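Local coordinates for protein arginine kinase (Cydia pomonella granulosis virus, PDB 6VVG) that probably phosphorylates serine and threonine residues of other proteins as a viral ATP-dependent kinase, and works as a side-to-side dimer, at residues Lys49-Pro53 with Ser54-Ser58; Leu59-Asp62 with Val63-Met67; Tyr190-Ser193 with Phe194-Ala198. All coordinates share one frame; numbering follows the deposited sequence.

Contacts 1 and 2 are consecutive pieces of the N-terminal lobe, their centres 14 Å apart, while contact 3 lies in the C-terminal lobe, its centre about 24 Å from that of contact 1 and about 18 Å from that of contact 2. Contact 1 is the turn between strand 45-51 and the regulatory alpha C helix; contact 2 is that helix. They are joined directly by the salt bridge from Lys49 NZ to Glu60 OE2, 2.7 Å, and Lys49 also holds the phosphate of the bound AMP. Both touch the second subunit. Contact 3 opens helix 192-208, the kinase alpha F helix, and approaches either of the others no closer than about 8 Å between nearest atoms.

Contact 1. Residues Lys49-Pro53 with Ser54-Ser58; sequences KIVKP and STFNS
Val51 and Lys52 meet Thr55 and Phe56 round a local type II beta turn, Lys52 to Thr55, which takes the chain out of strand 45-51 toward the alpha C helix of the kinase N-lobe. The turn is closed at Lys52 O. Thr55 OG1 donates to Lys52 O at 2.7 Å, coming from above the carbonyl plane, whereas the backbone bond from Thr55 N to Lys52 O is weak, 3.5 Å long and bent. The hydroxyl is thus the shorter of the two clasps; chi1 of 56° sets OG1 between the backbone N and the carbonyl carbon of Thr55, turned back toward Lys52 O. Val51 CG1 packs against Thr55 OG1 at 3.3 Å. Val51 CG1 also sits at the edge of the Phe56 ring, 4.0 Å from Phe56 CD1, and the two side chains cross at about a right angle. Pro53 and Ser54 form the exposed corner of the turn. On the strand side, the backbone of Val51 pairs with Ser87 and that of Lys52 with Tyr31. Phe56 lies against Phe79 and against Leu89 of strand 87-92, and also packs on Phe61 of the second subunit, while Asn57 OD1 caps Leu59 N, on the way into helix 59-66.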
ATOM      1  N   LYS A  49     -18.325   7.212   1.502  1.00 16.13           N
ATOM      2  CA  LYS A  49     -17.367   8.215   1.054  1.00 13.65           C
ATOM      3  C   LYS A  49     -17.195   8.064  -0.449  1.00 20.56           C
ATOM      4  O   LYS A  49     -16.816   6.989  -0.926  1.00 16.13           O
ATOM      5  CB  LYS A  49     -16.038   8.027   1.781  1.00 13.87           C
ATOM      6  CG  LYS A  49     -14.893   8.887   1.309  1.00 15.81           C
ATOM      7  CD  LYS A  49     -13.708   8.721   2.258  1.00 18.60           C
ATOM      8  CE  LYS A  49     -12.670   9.809   2.057  1.00 21.44           C
ATOM      9  NZ  LYS A  49     -11.435   9.553   2.854  1.00 23.69           N
ATOM     10  N   ILE A  50     -17.488   9.131  -1.185  1.00 21.20           N
ATOM     11  CA  ILE A  50     -17.389   9.150  -2.639  1.00 26.04           C
ATOM     12  C   ILE A  50     -16.129   9.919  -3.013  1.00 30.44           C
ATOM     13  O   ILE A  50     -15.976  11.089  -2.645  1.00 26.85           O
ATOM     14  CB  ILE A  50     -18.631   9.798  -3.271  1.00 21.39           C
ATOM     15  CG1 ILE A  50     -19.892   8.997  -2.938  1.00 26.34           C
ATOM     16  CG2 ILE A  50     -18.462   9.908  -4.779  1.00 25.03           C
ATOM     17  CD1 ILE A  50     -21.182   9.663  -3.391  1.00 39.65           C
ATOM     18  N   VAL A  51     -15.236   9.281  -3.764  1.00 22.74           N
ATOM     19  CA  VAL A  51     -13.971   9.889  -4.163  1.00 26.30           C
ATOM     20  C   VAL A  51     -14.001  10.181  -5.656  1.00 21.15           C
ATOM     21  O   VAL A  51     -14.487   9.368  -6.453  1.00 31.04           O
ATOM     22  CB  VAL A  51     -12.772   8.986  -3.807  1.00 29.60           C
ATOM     23  CG1 VAL A  51     -11.479   9.574  -4.352  1.00 33.04           C
ATOM     24  CG2 VAL A  51     -12.678   8.783  -2.297  1.00 25.22           C
ATOM     25  N   LYS A  52     -13.448  11.334  -6.031  1.00 39.23           N
ATOM     26  CA  LYS A  52     -13.472  11.781  -7.415  1.00 38.83           C
ATOM     27  C   LYS A  52     -12.623  10.863  -8.292  1.00 31.42           C
ATOM     28  O   LYS A  52     -11.695  10.206  -7.807  1.00 28.44           O
ATOM     29  CB  LYS A  52     -12.944  13.213  -7.518  1.00 35.52           C
ATOM     30  CG  LYS A  52     -13.969  14.314  -7.280  1.00 53.16           C
ATOM     31  CD  LYS A  52     -13.319  15.703  -7.327  1.00 62.17           C
ATOM     32  CE  LYS A  52     -13.697  16.455  -8.602  1.00 64.80           C
ATOM     33  NZ  LYS A  52     -13.160  17.846  -8.629  1.00 70.60           N
ATOM     34  N   PRO A  53     -12.910  10.808  -9.594  1.00 40.61           N
ATOM     35  CA  PRO A  53     -12.043  10.040 -10.499  1.00 39.94           C
ATOM     36  C   PRO A  53     -10.617  10.568 -10.507  1.00 33.32           C
ATOM     37  O   PRO A  53     -10.377  11.774 -10.420  1.00 32.09           O
ATOM     38  CB  PRO A  53     -12.715  10.208 -11.872  1.00 38.09           C
ATOM     39  CG  PRO A  53     -13.595  11.464 -11.726  1.00 42.60           C
ATOM     40  CD  PRO A  53     -14.082  11.375 -10.290  1.00 41.72           C
ATOM     41  N   SER A  54      -9.668   9.637 -10.611  1.00 35.78           N
ATOM     42  CA  SER A  54      -8.248   9.948 -10.765  1.00 37.67           C
ATOM     43  C   SER A  54      -7.682  10.703  -9.567  1.00 38.95           C
ATOM     44  O   SER A  54      -6.710  11.453  -9.699  1.00 35.20           O
ATOM     45  CB  SER A  54      -7.989  10.742 -12.049  1.00 37.64           C
ATOM     46  OG  SER A  54      -8.178   9.946 -13.205  1.00 43.94           O
ATOM     47  N   THR A  55      -8.263  10.508  -8.385  1.00 31.29           N
ATOM     48  CA  THR A  55      -7.720  11.109  -7.176  1.00 40.50           C
ATOM     49  C   THR A  55      -7.484  10.108  -6.054  1.00 27.06           C
ATOM     50  O   THR A  55      -7.007  10.507  -4.986  1.00 28.77           O
ATOM     51  CB  THR A  55      -8.646  12.219  -6.650  1.00 32.99           C
ATOM     52  OG1 THR A  55      -9.962  11.693  -6.441  1.00 42.42           O
ATOM     53  CG2 THR A  55      -8.706  13.384  -7.623  1.00 40.65           C
ATOM     54  N   PHE A  56      -7.793   8.832  -6.254  1.00 22.41           N
ATOM     55  CA  PHE A  56      -7.777   7.895  -5.139  1.00 20.64           C
ATOM     56  C   PHE A  56      -6.353   7.519  -4.750  1.00 24.83           C
ATOM     57  O   PHE A  56      -5.518   7.221  -5.610  1.00 20.53           O
ATOM     58  CB  PHE A  56      -8.561   6.635  -5.487  1.00 14.26           C
ATOM     59  CG  PHE A  56      -8.841   5.757  -4.303  1.00 23.32           C
ATOM     60  CD1 PHE A  56      -9.623   6.218  -3.261  1.00 22.12           C
ATOM     61  CD2 PHE A  56      -8.314   4.477  -4.225  1.00 19.47           C
ATOM     62  CE1 PHE A  56      -9.883   5.424  -2.166  1.00 28.38           C
ATOM     63  CE2 PHE A  56      -8.573   3.674  -3.128  1.00 24.71           C
ATOM     64  CZ  PHE A  56      -9.358   4.149  -2.098  1.00 28.15           C
ATOM     65  N   ASN A  57      -6.087   7.528  -3.444  1.00 13.27           N
ATOM     66  CA  ASN A  57      -4.862   6.977  -2.872  1.00 18.24           C
ATOM     67  C   ASN A  57      -5.138   5.519  -2.520  1.00 14.71           C
ATOM     68  O   ASN A  57      -5.854   5.232  -1.555  1.00 15.64           O
ATOM     69  CB  ASN A  57      -4.438   7.782  -1.645  1.00 16.81           C
ATOM     70  CG  ASN A  57      -3.248   7.175  -0.920  1.00 14.90           C
ATOM     71  OD1 ASN A  57      -2.713   6.145  -1.325  1.00 11.00           O
ATOM     72  ND2 ASN A  57      -2.829   7.820   0.161  1.00 14.29           N
ATOM     73  N   SER A  58      -4.573   4.595  -3.304  1.00 16.44           N
ATOM     74  CA  SER A  58      -4.904   3.183  -3.134  1.00 11.72           C
ATOM     75  C   SER A  58      -4.564   2.680  -1.737  1.00 14.15           C
ATOM     76  O   SER A  58      -5.186   1.728  -1.253  1.00 13.69           O
ATOM     77  CB  SER A  58      -4.180   2.345  -4.190  1.00 15.82           C
ATOM     78  OG  SER A  58      -2.777   2.353  -3.987  1.00 18.68           O
TER

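Contact 2. Residues Leu59-Asp62 with Val63-Met67; sequences LEFD and VHILM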
ATOM      1  N   LEU A  59      -3.587   3.300  -1.072  1.00 12.33           N
ATOM      2  CA  LEU A  59      -3.214   2.858   0.266  1.00 12.00           C
ATOM      3  C   LEU A  59      -4.340   3.047   1.275  1.00 11.53           C
ATOM      4  O   LEU A  59      -4.331   2.394   2.325  1.00  9.98           O
ATOM      5  CB  LEU A  59      -1.972   3.610   0.739  1.00 15.23           C
ATOM      6  CG  LEU A  59      -1.061   2.881   1.727  1.00 18.67           C
ATOM      7  CD1 LEU A  59      -0.409   1.686   1.056  1.00 16.06           C
ATOM      8  CD2 LEU A  59      -0.012   3.826   2.298  1.00 22.99           C
ATOM      9  N   GLU A  60      -5.299   3.930   0.990  1.00 11.33           N
ATOM     10  CA  GLU A  60      -6.437   4.096   1.889  1.00  9.19           C
ATOM     11  C   GLU A  60      -7.176   2.778   2.075  1.00 12.73           C
ATOM     12  O   GLU A  60      -7.644   2.469   3.177  1.00 13.37           O
ATOM     13  CB  GLU A  60      -7.379   5.172   1.347  1.00 12.90           C
ATOM     14  CG  GLU A  60      -8.557   5.479   2.256  1.00 14.06           C
ATOM     15  CD  GLU A  60      -9.319   6.723   1.837  1.00 16.00           C
ATOM     16  OE1 GLU A  60      -8.998   7.297   0.772  1.00 15.52           O
ATOM     17  OE2 GLU A  60     -10.243   7.126   2.577  1.00 14.57           O
ATOM     18  N   PHE A  61      -7.279   1.981   1.010  1.00 11.19           N
ATOM     19  CA  PHE A  61      -7.903   0.666   1.121  1.00 11.38           C
ATOM     20  C   PHE A  61      -7.113  -0.232   2.065  1.00 10.32           C
ATOM     21  O   PHE A  61      -7.686  -0.901   2.932  1.00 11.78           O
ATOM     22  CB  PHE A  61      -8.017   0.037  -0.272  1.00 11.18           C
ATOM     23  CG  PHE A  61      -8.546  -1.371  -0.266  1.00 12.50           C
ATOM     24  CD1 PHE A  61      -9.860  -1.630   0.085  1.00 17.20           C
ATOM     25  CD2 PHE A  61      -7.728  -2.432  -0.613  1.00 10.00           C
ATOM     26  CE1 PHE A  61     -10.350  -2.923   0.093  1.00 12.01           C
ATOM     27  CE2 PHE A  61      -8.210  -3.728  -0.607  1.00 16.98           C
ATOM     28  CZ  PHE A  61      -9.524  -3.972  -0.251  1.00 14.21           C
ATOM     29  N   ASP A  62      -5.785  -0.247   1.922  1.00 12.09           N
ATOM     30  CA  ASP A  62      -4.962  -1.134   2.738  1.00 11.47           C
ATOM     31  C   ASP A  62      -5.126  -0.843   4.224  1.00 12.30           C
ATOM     32  O   ASP A  62      -5.196  -1.769   5.042  1.00 12.26           O
ATOM     33  CB  ASP A  62      -3.490  -1.005   2.344  1.00 13.16           C
ATOM     34  CG  ASP A  62      -3.250  -1.290   0.878  1.00 17.37           C
ATOM     35  OD1 ASP A  62      -3.823  -0.571   0.038  1.00 15.95           O
ATOM     36  OD2 ASP A  62      -2.487  -2.231   0.569  1.00 19.04           O
ATOM     37  N   VAL A  63      -5.157   0.437   4.599  1.00  9.14           N
ATOM     38  CA  VAL A  63      -5.225   0.785   6.015  1.00 11.57           C
ATOM     39  C   VAL A  63      -6.487   0.202   6.639  1.00  9.49           C
ATOM     40  O   VAL A  63      -6.448  -0.387   7.724  1.00 13.15           O
ATOM     41  CB  VAL A  63      -5.148   2.309   6.204  1.00 11.02           C
ATOM     42  CG1 VAL A  63      -5.381   2.663   7.667  1.00 12.00           C
ATOM     43  CG2 VAL A  63      -3.799   2.831   5.728  1.00 13.48           C
ATOM     44  N   HIS A  64      -7.626   0.358   5.961  1.00 10.94           N
ATOM     45  CA  HIS A  64      -8.861  -0.243   6.459  1.00  9.10           C
ATOM     46  C   HIS A  64      -8.683  -1.742   6.666  1.00 11.64           C
ATOM     47  O   HIS A  64      -8.991  -2.277   7.737  1.00 12.15           O
ATOM     48  CB  HIS A  64     -10.015   0.011   5.488  1.00 12.44           C
ATOM     49  CG  HIS A  64     -10.476   1.433   5.439  1.00 11.90           C
ATOM     50  ND1 HIS A  64     -11.349   1.966   6.361  1.00 15.47           N
ATOM     51  CD2 HIS A  64     -10.201   2.428   4.563  1.00 11.77           C
ATOM     52  CE1 HIS A  64     -11.582   3.232   6.062  1.00 13.59           C
ATOM     53  NE2 HIS A  64     -10.896   3.536   4.977  1.00 14.56           N
ATOM     54  N   ILE A  65      -8.187  -2.434   5.638  1.00 16.05           N
ATOM     55  CA  ILE A  65      -8.066  -3.888   5.699  1.00  9.33           C
ATOM     56  C   ILE A  65      -7.049  -4.294   6.755  1.00 11.55           C
ATOM     57  O   ILE A  65      -7.328  -5.130   7.624  1.00  9.59           O
ATOM     58  CB  ILE A  65      -7.683  -4.452   4.319  1.00 16.82           C
ATOM     59  CG1 ILE A  65      -8.749  -4.116   3.275  1.00 16.28           C
ATOM     60  CG2 ILE A  65      -7.456  -5.958   4.411  1.00 13.33           C
ATOM     61  CD1 ILE A  65     -10.148  -4.521   3.659  1.00 24.09           C
ATOM     62  N   LEU A  66      -5.845  -3.722   6.686  1.00 11.25           N
ATOM     63  CA  LEU A  66      -4.790  -4.116   7.612  1.00 12.04           C
ATOM     64  C   LEU A  66      -5.229  -3.936   9.059  1.00 13.47           C
ATOM     65  O   LEU A  66      -4.879  -4.746   9.925  1.00 19.33           O
ATOM     66  CB  LEU A  66      -3.526  -3.307   7.335  1.00 10.73           C
ATOM     67  CG  LEU A  66      -2.749  -3.664   6.069  1.00 12.04           C
ATOM     68  CD1 LEU A  66      -1.614  -2.667   5.842  1.00 16.19           C
ATOM     69  CD2 LEU A  66      -2.215  -5.082   6.151  1.00 24.26           C
ATOM     70  N   MET A  67      -6.001  -2.887   9.341  1.00 16.72           N
ATOM     71  CA  MET A  67      -6.419  -2.566  10.700  1.00 12.19           C
ATOM     72  C   MET A  67      -7.842  -3.028  10.996  1.00 13.32           C
ATOM     73  O   MET A  67      -8.471  -2.522  11.932  1.00 15.68           O
ATOM     74  CB  MET A  67      -6.291  -1.062  10.939  1.00 12.47           C
ATOM     75  CG  MET A  67      -4.958  -0.469  10.502  1.00 21.87           C
ATOM     76  SD  MET A  67      -3.540  -1.412  11.098  1.00 19.74           S
ATOM     77  CE  MET A  67      -3.770  -1.280  12.871  1.00 18.07           C
TER
HETATM   78  O   HOH W   1     -10.299   6.260   4.996  1.00 12.79           O
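Leu59 O accepts the backbone N of Val63 at 3.1 Å within the alpha C helix, and Val63 CG2 lies beside the same oxygen. The Glu60 chain is extended, with CG anti to the backbone N (chi1 -177°), and runs side by side with the His64 side chain; carboxylate and imidazole planes are only 19° apart. A water spans the two ends, donating to Glu60 OE2 at 2.6 Å and hydrogen-bonded to His64 NE2 at 2.8 Å. The His64 ring also presents its edge to the Glu60 carbonyl, CD2 standing 2.9 Å from Glu60 O, while the backbone bond from His64 N to that oxygen is long and weak. Phe61 turns its ring up the helix so that Ile65 CG1 lies over one face, a CH-pi contact 3.8 Å from the centroid and 20° off the normal. Phe79 of the same chain and Phe79 and Phe81 of the second subunit also meet this ring. Asp62 closes the segment: its carbonyl takes Leu66 N at 2.6 Å, nearly straight, and Leu66 CB and CG rest against the same oxygen. Asp62 OD1 lies close to its counterpart in the second subunit, which may favour protonation of one of them. The same Glu60 OE2 that takes the water also bears the salt bridge to Lys49, the canonical lysine-glutamate pair of an alpha C-in kinase, and His64 ND1 is held by Ile74 O. The water between anchored Glu60 and His64 therefore ties the AMP-site lysine into a polar network along the inner side of this regulatory helix.

Contact 3. Residues Tyr190-Ser193 with Phe194-Ala198; sequences YQTS and FDWWA
Tyr190 and Phe194 meet rim to rim at the start of helix 192-208, the alpha F helix at the centre of the kinase C-lobe. Their planes stand at 72° and neither ring lies over the other; the closest approach is 3.5 Å, from Tyr190 CD1 to Phe194 CE2. The Tyr190 ring is held at its far end by the bond of its hydroxyl to Asp174. Gln191 approaches Phe194 differently. Its backbone N sits over the centre of the phenyl ring, 4.1 Å above the plane, and its CG comes within 3.4 Å of Phe194 CE1. With chi1 at 42°, the extended Gln191 side chain crosses the Phe194 side chain at about a right angle, yet its amide plane is nearly parallel to the ring, 10° apart. Gln191 NE2 is bonded to Glu188 and Ala189 just upstream. One turn on, Thr192 and Trp196 lie side by side and point the same way. Thr192 O, besides accepting the backbone N of Trp196, lies over one face of the indole, 3.3 Å from Trp196 CD1. Beyond, Trp196 packs against helix 115-133 and helix 268-272. Asp195, whose CB touches Thr192 O, bonds through its carboxylate to the backbone N of His139 and Asn140, as the alpha F aspartate does in other kinases, where it braces the catalytic loop; the same carboxylate also bonds to His133. At the first turn Phe194 N bonds to Gln191 O, and Ser193 OG donates a hydrogen bond to Gln191 OE1 at 2.8 Å from above the plane of that amide carbonyl.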
ATOM      1  N   TYR A 190       8.892   9.645   3.803  1.00  8.90           N
ATOM      2  CA  TYR A 190       7.821   9.343   4.744  1.00  9.56           C
ATOM      3  C   TYR A 190       8.329   8.390   5.819  1.00 11.10           C
ATOM      4  O   TYR A 190       8.954   7.369   5.518  1.00 11.12           O
ATOM      5  CB  TYR A 190       6.625   8.737   4.009  1.00 10.13           C
ATOM      6  CG  TYR A 190       5.832   9.763   3.232  1.00  9.12           C
ATOM      7  CD1 TYR A 190       5.280  10.872   3.868  1.00 10.09           C
ATOM      8  CD2 TYR A 190       5.639   9.631   1.866  1.00 19.90           C
ATOM      9  CE1 TYR A 190       4.562  11.819   3.163  1.00 13.87           C
ATOM     10  CE2 TYR A 190       4.918  10.572   1.151  1.00 15.71           C
ATOM     11  CZ  TYR A 190       4.389  11.667   1.804  1.00 17.02           C
ATOM     12  OH  TYR A 190       3.670  12.607   1.099  1.00 15.05           O
ATOM     13  N   GLN A 191       8.069   8.733   7.078  1.00  9.92           N
ATOM     14  CA  GLN A 191       8.599   7.974   8.200  1.00 15.25           C
ATOM     15  C   GLN A 191       7.652   8.116   9.381  1.00  8.34           C
ATOM     16  O   GLN A 191       6.811   9.018   9.419  1.00 10.25           O
ATOM     17  CB  GLN A 191      10.007   8.448   8.577  1.00 10.92           C
ATOM     18  CG  GLN A 191      10.170   9.960   8.571  1.00 14.18           C
ATOM     19  CD  GLN A 191      11.602  10.399   8.823  1.00 24.56           C
ATOM     20  OE1 GLN A 191      12.059  10.443   9.966  1.00 23.84           O
ATOM     21  NE2 GLN A 191      12.316  10.732   7.753  1.00 16.22           N
ATOM     22  N   THR A 192       7.794   7.204  10.345  1.00  9.93           N
ATOM     23  CA  THR A 192       6.900   7.216  11.498  1.00  7.47           C
ATOM     24  C   THR A 192       6.985   8.534  12.257  1.00  7.23           C
ATOM     25  O   THR A 192       5.991   8.974  12.846  1.00  7.35           O
ATOM     26  CB  THR A 192       7.218   6.050  12.437  1.00 12.55           C
ATOM     27  OG1 THR A 192       8.593   6.103  12.835  1.00  8.78           O
ATOM     28  CG2 THR A 192       6.938   4.717  11.755  1.00 17.88           C
ATOM     29  N   SER A 193       8.154   9.178  12.254  1.00  9.21           N
ATOM     30  CA  SER A 193       8.309  10.424  12.997  1.00 10.68           C
ATOM     31  C   SER A 193       7.352  11.499  12.496  1.00 11.16           C
ATOM     32  O   SER A 193       6.971  12.392  13.261  1.00 11.93           O
ATOM     33  CB  SER A 193       9.757  10.914  12.911  1.00 14.39           C
ATOM     34  OG  SER A 193      10.074  11.394  11.615  1.00  8.26           O
ATOM     35  N   PHE A 194       6.961  11.437  11.220  1.00  8.22           N
ATOM     36  CA  PHE A 194       5.935  12.344  10.715  1.00  8.68           C
ATOM     37  C   PHE A 194       4.680  12.255  11.576  1.00 10.62           C
ATOM     38  O   PHE A 194       4.133  13.271  12.021  1.00  7.81           O
ATOM     39  CB  PHE A 194       5.575  12.002   9.266  1.00  9.67           C
ATOM     40  CG  PHE A 194       6.596  12.424   8.251  1.00 11.86           C
ATOM     41  CD1 PHE A 194       7.921  12.605   8.597  1.00 15.46           C
ATOM     42  CD2 PHE A 194       6.219  12.624   6.932  1.00 15.87           C
ATOM     43  CE1 PHE A 194       8.849  12.986   7.651  1.00 15.93           C
ATOM     44  CE2 PHE A 194       7.141  13.004   5.980  1.00 15.93           C
ATOM     45  CZ  PHE A 194       8.459  13.185   6.340  1.00 14.59           C
ATOM     46  N   ASP A 195       4.203  11.027  11.798  1.00  8.86           N
ATOM     47  CA  ASP A 195       3.005  10.817  12.601  1.00  8.55           C
ATOM     48  C   ASP A 195       3.234  11.234  14.047  1.00  7.63           C
ATOM     49  O   ASP A 195       2.362  11.851  14.669  1.00  9.35           O
ATOM     50  CB  ASP A 195       2.582   9.347  12.534  1.00  8.38           C
ATOM     51  CG  ASP A 195       1.840   9.004  11.254  1.00 12.40           C
ATOM     52  OD1 ASP A 195       1.460   9.931  10.512  1.00 12.08           O
ATOM     53  OD2 ASP A 195       1.633   7.800  10.992  1.00 13.88           O
ATOM     54  N   TRP A 196       4.400  10.901  14.604  1.00  7.39           N
ATOM     55  CA  TRP A 196       4.647  11.195  16.011  1.00  9.91           C
ATOM     56  C   TRP A 196       4.650  12.696  16.269  1.00  8.28           C
ATOM     57  O   TRP A 196       4.154  13.152  17.304  1.00  6.58           O
ATOM     58  CB  TRP A 196       5.962  10.556  16.457  1.00  6.46           C
ATOM     59  CG  TRP A 196       5.916   9.054  16.399  1.00  9.78           C
ATOM     60  CD1 TRP A 196       6.900   8.218  15.960  1.00  9.02           C
ATOM     61  CD2 TRP A 196       4.819   8.213  16.783  1.00  8.10           C
ATOM     62  NE1 TRP A 196       6.486   6.910  16.056  1.00  8.99           N
ATOM     63  CE2 TRP A 196       5.211   6.881  16.556  1.00  7.34           C
ATOM     64  CE3 TRP A 196       3.543   8.458  17.304  1.00  6.62           C
ATOM     65  CZ2 TRP A 196       4.375   5.801  16.829  1.00  9.55           C
ATOM     66  CZ3 TRP A 196       2.715   7.385  17.570  1.00 11.43           C
ATOM     67  CH2 TRP A 196       3.135   6.072  17.335  1.00  6.35           C
ATOM     68  N   TRP A 197       5.202  13.479  15.340  1.00  7.26           N
ATOM     69  CA  TRP A 197       5.158  14.932  15.487  1.00 10.66           C
ATOM     70  C   TRP A 197       3.718  15.428  15.518  1.00  8.46           C
ATOM     71  O   TRP A 197       3.344  16.241  16.372  1.00  9.52           O
ATOM     72  CB  TRP A 197       5.930  15.603  14.350  1.00  8.78           C
ATOM     73  CG  TRP A 197       5.910  17.099  14.402  1.00  7.48           C
ATOM     74  CD1 TRP A 197       4.955  17.925  13.884  1.00  8.73           C
ATOM     75  CD2 TRP A 197       6.897  17.949  14.997  1.00  6.83           C
ATOM     76  NE1 TRP A 197       5.284  19.237  14.125  1.00  9.31           N
ATOM     77  CE2 TRP A 197       6.472  19.280  14.807  1.00 10.83           C
ATOM     78  CE3 TRP A 197       8.096  17.716  15.675  1.00  8.38           C
ATOM     79  CZ2 TRP A 197       7.205  20.369  15.266  1.00  7.63           C
ATOM     80  CZ3 TRP A 197       8.823  18.799  16.131  1.00 10.78           C
ATOM     81  CH2 TRP A 197       8.375  20.110  15.923  1.00 10.78           C
ATOM     82  N   ALA A 198       2.891  14.944  14.590  1.00 11.22           N
ATOM     83  CA  ALA A 198       1.482  15.323  14.587  1.00 11.78           C
ATOM     84  C   ALA A 198       0.800  14.900  15.882  1.00  9.89           C
ATOM     85  O   ALA A 198      -0.040  15.633  16.417  1.00  8.77           O
ATOM     86  CB  ALA A 198       0.775  14.706  13.380  1.00 13.11           C
TER